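Local atomic coordinates of CTP:phosphocholine Cytidylyltransferase (Streptococcus pneumoniae, PDB entry 1JYK), a protein that catalyses the transfer of a cytidylyl group from CTP to phosphocholine, giving CDP-choline and pyrophosphate. Residues T143-Y148 against S180-W185; L158-D163 against V224-L229. All coordinates share one frame; numbering follows the deposited sequence.

Contact 1: T143-Y148 against S180-W185; sequences TYFSVY and SGVSFW
Thr-143 and Phe-184 face each other as a hydrogen-bonded antiparallel pair: Thr-143 N reaches Phe-184 O at 2.8 Å, and Phe-184 N returns to Thr-143 O at 2.7 Å. Tyr-144 and Ser-183 form the next, non-hydrogen-bonded pair, and Phe-145 N then donates to Val-182 O. Beyond that the direct ladder gives way. A water accepts from Ser-180 N and donates to Phe-145 O, bridging the two backbones where they part, and Ser-180 OG replaces a carbonyl as acceptor for Val-147 N at 3.0 Å in a nearly straight bond (167°). The same hydroxyl bonds to Ile-178 O.

Tyr-144 shows how the side chains mesh. With CG anti to its own carbonyl carbon (chi1 -90°), the ring runs from CB along the sheet face that Ser-183 also occupies. CD1 passes Ser-183 CB at 3.8 Å, CE1 lies between that CB and Trp-185 CZ2, CE2 and CZ both meet Trp-185 CH2, and at the tip OH lies at the indole edge, 3.5 Å from Trp-185 CH2. The indole thus turns its benzene edge to the tyrosine face, a T-shaped stack with planes at 86°. Its placement is helped by Trp-185 NE1, which donates to Ser-183 OG at 2.9 Å in a bent bond, the oxygen tilted out of the ring plane. On the other face of the sheet, Phe-145 CD2 packs against Val-182 CG1 at 3.9 Å, while Thr-143 CG2 covers part of the phenyl ring.

All the touching residues are buried, as befits the interior of the mixed sheet of this nucleotidyltransferase-type fold. Strand 182-185 is flanked by strand 121-125 as well as strand 142-149; the latter pairs in turn with strand 224-228, whose Val-224 touches both Tyr-144 and Trp-185.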
loop_
_atom_site.group_PDB
_atom_site.type_symbol
_atom_site.label_atom_id
_atom_site.label_comp_id
_atom_site.label_asym_id
_atom_site.label_seq_id
_atom_site.Cartn_x
_atom_site.Cartn_y
_atom_site.Cartn_z
ATOM N N THR A 143 -1.797 7.792 9.458
ATOM C CA THR A 143 -1.212 8.730 8.511
ATOM C C THR A 143 -1.170 8.249 7.069
ATOM O O THR A 143 -0.944 7.065 6.797
ATOM C CB THR A 143 0.252 9.052 8.914
ATOM O OG1 THR A 143 0.285 9.546 10.255
ATOM C CG2 THR A 143 0.866 10.074 7.979
ATOM N N TYR A 144 -1.390 9.184 6.153
ATOM C CA TYR A 144 -1.295 8.909 4.733
ATOM C C TYR A 144 -0.043 9.667 4.314
ATOM O O TYR A 144 0.029 10.880 4.521
ATOM C CB TYR A 144 -2.477 9.503 3.967
ATOM C CG TYR A 144 -3.663 8.588 3.824
ATOM C CD1 TYR A 144 -3.570 7.398 3.116
ATOM C CD2 TYR A 144 -4.885 8.919 4.400
ATOM C CE1 TYR A 144 -4.668 6.554 2.985
ATOM C CE2 TYR A 144 -5.989 8.084 4.275
ATOM C CZ TYR A 144 -5.874 6.907 3.569
ATOM O OH TYR A 144 -6.965 6.089 3.439
ATOM N N PHE A 145 0.950 8.970 3.767
ATOM C CA PHE A 145 2.154 9.644 3.288
ATOM C C PHE A 145 1.801 9.954 1.841
ATOM O O PHE A 145 1.723 9.053 1.005
ATOM C CB PHE A 145 3.359 8.713 3.408
ATOM C CG PHE A 145 3.748 8.445 4.829
ATOM C CD1 PHE A 145 4.801 9.137 5.422
ATOM C CD2 PHE A 145 3.022 7.542 5.598
ATOM C CE1 PHE A 145 5.126 8.939 6.767
ATOM C CE2 PHE A 145 3.336 7.334 6.941
ATOM C CZ PHE A 145 4.391 8.038 7.527
ATOM N N SER A 146 1.572 11.239 1.565
ATOM C CA SER A 146 1.120 11.692 0.254
ATOM C C SER A 146 2.020 12.591 -0.595
ATOM O O SER A 146 2.570 13.578 -0.107
ATOM C CB SER A 146 -0.223 12.405 0.433
ATOM O OG SER A 146 -0.699 12.915 -0.797
ATOM N N VAL A 147 2.146 12.248 -1.875
ATOM C CA VAL A 147 2.925 13.051 -2.805
ATOM C C VAL A 147 1.914 13.814 -3.664
ATOM O O VAL A 147 0.778 13.361 -3.854
ATOM C CB VAL A 147 3.811 12.186 -3.753
ATOM C CG1 VAL A 147 4.958 11.543 -2.974
ATOM C CG2 VAL A 147 2.962 11.128 -4.443
ATOM N N TYR A 148 2.321 14.972 -4.176
ATOM C CA TYR A 148 1.451 15.765 -5.036
ATOM C C TYR A 148 1.638 15.301 -6.483
ATOM O O TYR A 148 2.765 15.063 -6.927
ATOM C CB TYR A 148 1.801 17.255 -4.913
ATOM C CG TYR A 148 1.090 18.148 -5.911
ATOM C CD1 TYR A 148 -0.176 18.672 -5.633
ATOM C CD2 TYR A 148 1.682 18.471 -7.132
ATOM C CE1 TYR A 148 -0.832 19.499 -6.554
ATOM C CE2 TYR A 148 1.038 19.293 -8.053
ATOM C CZ TYR A 148 -0.216 19.804 -7.760
ATOM O OH TYR A 148 -0.853 20.615 -8.670
ATOM N N SER A 180 -0.956 7.653 -1.960
ATOM C CA SER A 180 0.240 7.221 -2.674
ATOM C C SER A 180 0.784 5.809 -2.493
ATOM O O SER A 180 1.800 5.468 -3.096
ATOM C CB SER A 180 1.360 8.225 -2.386
ATOM O OG SER A 180 0.862 9.551 -2.450
ATOM N N GLY A 181 0.142 4.994 -1.671
ATOM C CA GLY A 181 0.642 3.641 -1.502
ATOM C C GLY A 181 1.397 3.373 -0.219
ATOM O O GLY A 181 1.958 2.289 -0.045
ATOM N N VAL A 182 1.451 4.362 0.669
ATOM C CA VAL A 182 2.101 4.194 1.963
ATOM C C VAL A 182 1.220 4.898 2.986
ATOM O O VAL A 182 0.926 6.090 2.856
ATOM C CB VAL A 182 3.535 4.811 2.013
ATOM C CG1 VAL A 182 4.153 4.565 3.388
ATOM C CG2 VAL A 182 4.416 4.204 0.926
ATOM N N SER A 183 0.775 4.147 3.986
ATOM C CA SER A 183 -0.073 4.692 5.036
ATOM C C SER A 183 0.160 3.907 6.323
ATOM O O SER A 183 0.641 2.774 6.283
ATOM C CB SER A 183 -1.554 4.614 4.625
ATOM O OG SER A 183 -1.988 3.276 4.406
ATOM N N PHE A 184 -0.164 4.515 7.458
ATOM C CA PHE A 184 -0.008 3.872 8.758
ATOM C C PHE A 184 -1.318 4.005 9.522
ATOM O O PHE A 184 -1.989 5.032 9.431
ATOM C CB PHE A 184 1.119 4.530 9.555
ATOM C CG PHE A 184 1.235 4.023 10.964
ATOM C CD1 PHE A 184 1.935 2.845 11.241
ATOM C CD2 PHE A 184 0.629 4.706 12.016
ATOM C CE1 PHE A 184 2.028 2.355 12.545
ATOM C CE2 PHE A 184 0.715 4.226 13.321
ATOM C CZ PHE A 184 1.415 3.047 13.586
ATOM N N TRP A 185 -1.676 2.975 10.277
ATOM C CA TRP A 185 -2.930 2.991 11.022
ATOM C C TRP A 185 -2.747 2.664 12.489
ATOM O O TRP A 185 -2.150 1.637 12.823
ATOM C CB TRP A 185 -3.905 2.013 10.365
ATOM C CG TRP A 185 -4.036 2.345 8.935
ATOM C CD1 TRP A 185 -3.298 1.837 7.901
ATOM C CD2 TRP A 185 -4.822 3.409 8.388
ATOM N NE1 TRP A 185 -3.563 2.537 6.746
ATOM C CE2 TRP A 185 -4.494 3.505 7.013
ATOM C CE3 TRP A 185 -5.761 4.304 8.925
ATOM C CZ2 TRP A 185 -5.078 4.461 6.171
ATOM C CZ3 TRP A 185 -6.341 5.246 8.091
ATOM C CH2 TRP A 185 -5.996 5.318 6.724
HETATM O O HOH W 1 -0.808 7.668 0.804
#

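Contact 2: L158-D163 against V224-L229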
loop_
_atom_site.group_PDB
_atom_site.type_symbol
_atom_site.label_atom_id
_atom_site.label_comp_id
_atom_site.label_asym_id
_atom_site.label_seq_id
_atom_site.Cartn_x
_atom_site.Cartn_y
_atom_site.Cartn_z
ATOM N N LEU A 158 -6.713 13.578 -1.144
ATOM C CA LEU A 158 -6.906 13.901 0.260
ATOM C C LEU A 158 -7.363 15.344 0.469
ATOM O O LEU A 158 -6.717 16.280 0.001
ATOM C CB LEU A 158 -5.594 13.664 1.020
ATOM C CG LEU A 158 -5.082 12.217 1.022
ATOM C CD1 LEU A 158 -3.577 12.198 1.254
ATOM C CD2 LEU A 158 -5.802 11.425 2.112
ATOM N N VAL A 159 -8.473 15.514 1.178
ATOM C CA VAL A 159 -8.999 16.845 1.468
ATOM C C VAL A 159 -8.630 17.183 2.909
ATOM O O VAL A 159 -9.047 16.489 3.835
ATOM C CB VAL A 159 -10.537 16.883 1.324
ATOM C CG1 VAL A 159 -11.076 18.220 1.824
ATOM C CG2 VAL A 159 -10.926 16.646 -0.130
ATOM N N TYR A 160 -7.854 18.242 3.108
ATOM C CA TYR A 160 -7.452 18.607 4.461
ATOM C C TYR A 160 -7.113 20.083 4.654
ATOM O O TYR A 160 -6.874 20.813 3.689
ATOM C CB TYR A 160 -6.255 17.751 4.896
ATOM C CG TYR A 160 -5.031 17.907 4.019
ATOM C CD1 TYR A 160 -3.971 18.732 4.403
ATOM C CD2 TYR A 160 -4.916 17.203 2.820
ATOM C CE1 TYR A 160 -2.817 18.852 3.613
ATOM C CE2 TYR A 160 -3.769 17.314 2.022
ATOM C CZ TYR A 160 -2.722 18.141 2.430
ATOM O OH TYR A 160 -1.584 18.243 1.660
ATOM N N GLY A 161 -7.084 20.497 5.919
ATOM C CA GLY A 161 -6.783 21.873 6.260
ATOM C C GLY A 161 -5.456 22.057 6.978
ATOM O O GLY A 161 -4.519 21.283 6.792
ATOM N N ASP A 162 -5.398 23.082 7.825
ATOM C CA ASP A 162 -4.190 23.440 8.565
ATOM C C ASP A 162 -3.673 22.417 9.564
ATOM O O ASP A 162 -2.484 22.414 9.886
ATOM C CB ASP A 162 -4.408 24.768 9.294
ATOM C CG ASP A 162 -4.838 25.884 8.360
ATOM O OD1 ASP A 162 -5.599 26.769 8.807
ATOM O OD2 ASP A 162 -4.419 25.881 7.181
ATOM N N ASP A 163 -4.558 21.565 10.066
ATOM C CA ASP A 163 -4.158 20.557 11.036
ATOM C C ASP A 163 -3.789 19.245 10.352
ATOM O O ASP A 163 -3.507 18.248 11.020
ATOM C CB ASP A 163 -5.280 20.318 12.047
ATOM C CG ASP A 163 -6.555 19.819 11.398
ATOM O OD1 ASP A 163 -6.638 19.796 10.149
ATOM O OD2 ASP A 163 -7.481 19.447 12.147
ATOM N N VAL A 224 -7.581 10.522 10.596
ATOM C CA VAL A 224 -6.398 10.216 9.797
ATOM C C VAL A 224 -5.730 11.525 9.413
ATOM O O VAL A 224 -6.400 12.524 9.154
ATOM C CB VAL A 224 -6.762 9.455 8.505
ATOM C CG1 VAL A 224 -5.526 8.721 7.968
ATOM C CG2 VAL A 224 -7.918 8.490 8.775
ATOM N N TYR A 225 -4.409 11.515 9.366
ATOM C CA TYR A 225 -3.678 12.718 9.041
ATOM C C TYR A 225 -2.817 12.561 7.809
ATOM O O TYR A 225 -2.547 11.449 7.370
ATOM C CB TYR A 225 -2.841 13.130 10.244
ATOM C CG TYR A 225 -3.710 13.454 11.423
ATOM C CD1 TYR A 225 -4.260 12.442 12.205
ATOM C CD2 TYR A 225 -4.023 14.778 11.736
ATOM C CE1 TYR A 225 -5.098 12.740 13.270
ATOM C CE2 TYR A 225 -4.861 15.084 12.797
ATOM C CZ TYR A 225 -5.392 14.062 13.558
ATOM O OH TYR A 225 -6.205 14.368 14.618
ATOM N N VAL A 226 -2.397 13.688 7.250
ATOM C CA VAL A 226 -1.582 13.686 6.051
ATOM C C VAL A 226 -0.141 14.104 6.321
ATOM O O VAL A 226 0.109 15.100 7.001
ATOM C CB VAL A 226 -2.180 14.636 4.983
ATOM C CG1 VAL A 226 -1.330 14.624 3.722
ATOM C CG2 VAL A 226 -3.601 14.216 4.653
ATOM N N GLU A 227 0.796 13.319 5.799
ATOM C CA GLU A 227 2.213 13.615 5.919
ATOM C C GLU A 227 2.625 13.954 4.494
ATOM O O GLU A 227 2.757 13.070 3.653
ATOM C CB GLU A 227 2.976 12.392 6.420
ATOM C CG GLU A 227 4.494 12.553 6.433
ATOM C CD GLU A 227 4.982 13.543 7.475
ATOM O OE1 GLU A 227 4.276 13.759 8.488
ATOM O OE2 GLU A 227 6.079 14.107 7.277
ATOM N N GLU A 228 2.797 15.244 4.221
ATOM C CA GLU A 228 3.161 15.704 2.892
ATOM C C GLU A 228 4.575 15.299 2.508
ATOM O O GLU A 228 5.544 15.701 3.150
ATOM C CB GLU A 228 3.016 17.220 2.817
ATOM C CG GLU A 228 1.610 17.700 3.127
ATOM C CD GLU A 228 1.423 19.183 2.863
ATOM O OE1 GLU A 228 2.391 19.942 3.073
ATOM O OE2 GLU A 228 0.314 19.589 2.450
ATOM N N LEU A 229 4.685 14.495 1.455
ATOM C CA LEU A 229 5.977 14.029 0.979
ATOM C C LEU A 229 6.486 14.891 -0.167
ATOM O O LEU A 229 5.700 15.465 -0.928
ATOM C CB LEU A 229 5.871 12.582 0.483
ATOM C CG LEU A 229 5.614 11.461 1.486
ATOM C CD1 LEU A 229 5.535 10.135 0.747
ATOM C CD2 LEU A 229 6.730 11.418 2.508
#
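Tyr-160 OH donates to Glu-228 OE2 over 2.5 Å, a hydrogen bond so short that its length is best read with caution. It is one of the links between a two-stranded antiparallel hairpin, strands 157-160 and 166-170, and the large mixed sheet; a backbone bond between Val-166 and Val-224 is another. Strands 158-160 and 224-228 cross at 101°, so between these two segments side chains rather than a backbone ladder make the contact. The carboxylate oxygen comes in at the edge of the phenol, in the ring plane, while the carboxylate plane is turned 76° from the ring. Arg-177, whose NH1 bonds to Ser-146 O and Leu-229 O, also packs on both side chains; with the phenol donor it would probably favour the ionised carboxylate.

Val-226 packs against one face of the same ring. Its CG2 stands over that face, displaced toward the rim and 4.1 Å from the ring centroid, a CH-pi contact; CG1 reaches CZ and CE2. The tyrosine can lie over the valine because chi1 of 60° sets CG between its backbone N and carbonyl carbon. Leu-158, two residues before Tyr-160, brings CD1 to the same methyl, Val-226 CG2, at 4.0 Å, and also packs on Tyr-144 and Ser-146. Farther out, where the hairpin turns, the backbone Asp-163 O approaches the edge of the Tyr-225 ring in its plane, 3.6 Å from CD2.

The two contacts lie about 10 Å apart, centre to centre, on the same side of the chain's centre, and their segments alternate along the chain: 143-148, 158-163, 180-185, 224-229. Strand 142-149 ties them together, pairing antiparallel with strand 182-185 in contact 1 and parallel with strand 224-228 of contact 2. Direct bridges include a probable hydrogen bond from Leu-229 N to Ser-146 O, and packing of Thr-143 CG2 on Glu-227 CB. Contact 1 is fully buried within the sheet, whereas contact 2, farther from the centre, helps join the 157-170 hairpin to the sheet and is partly open to solvent.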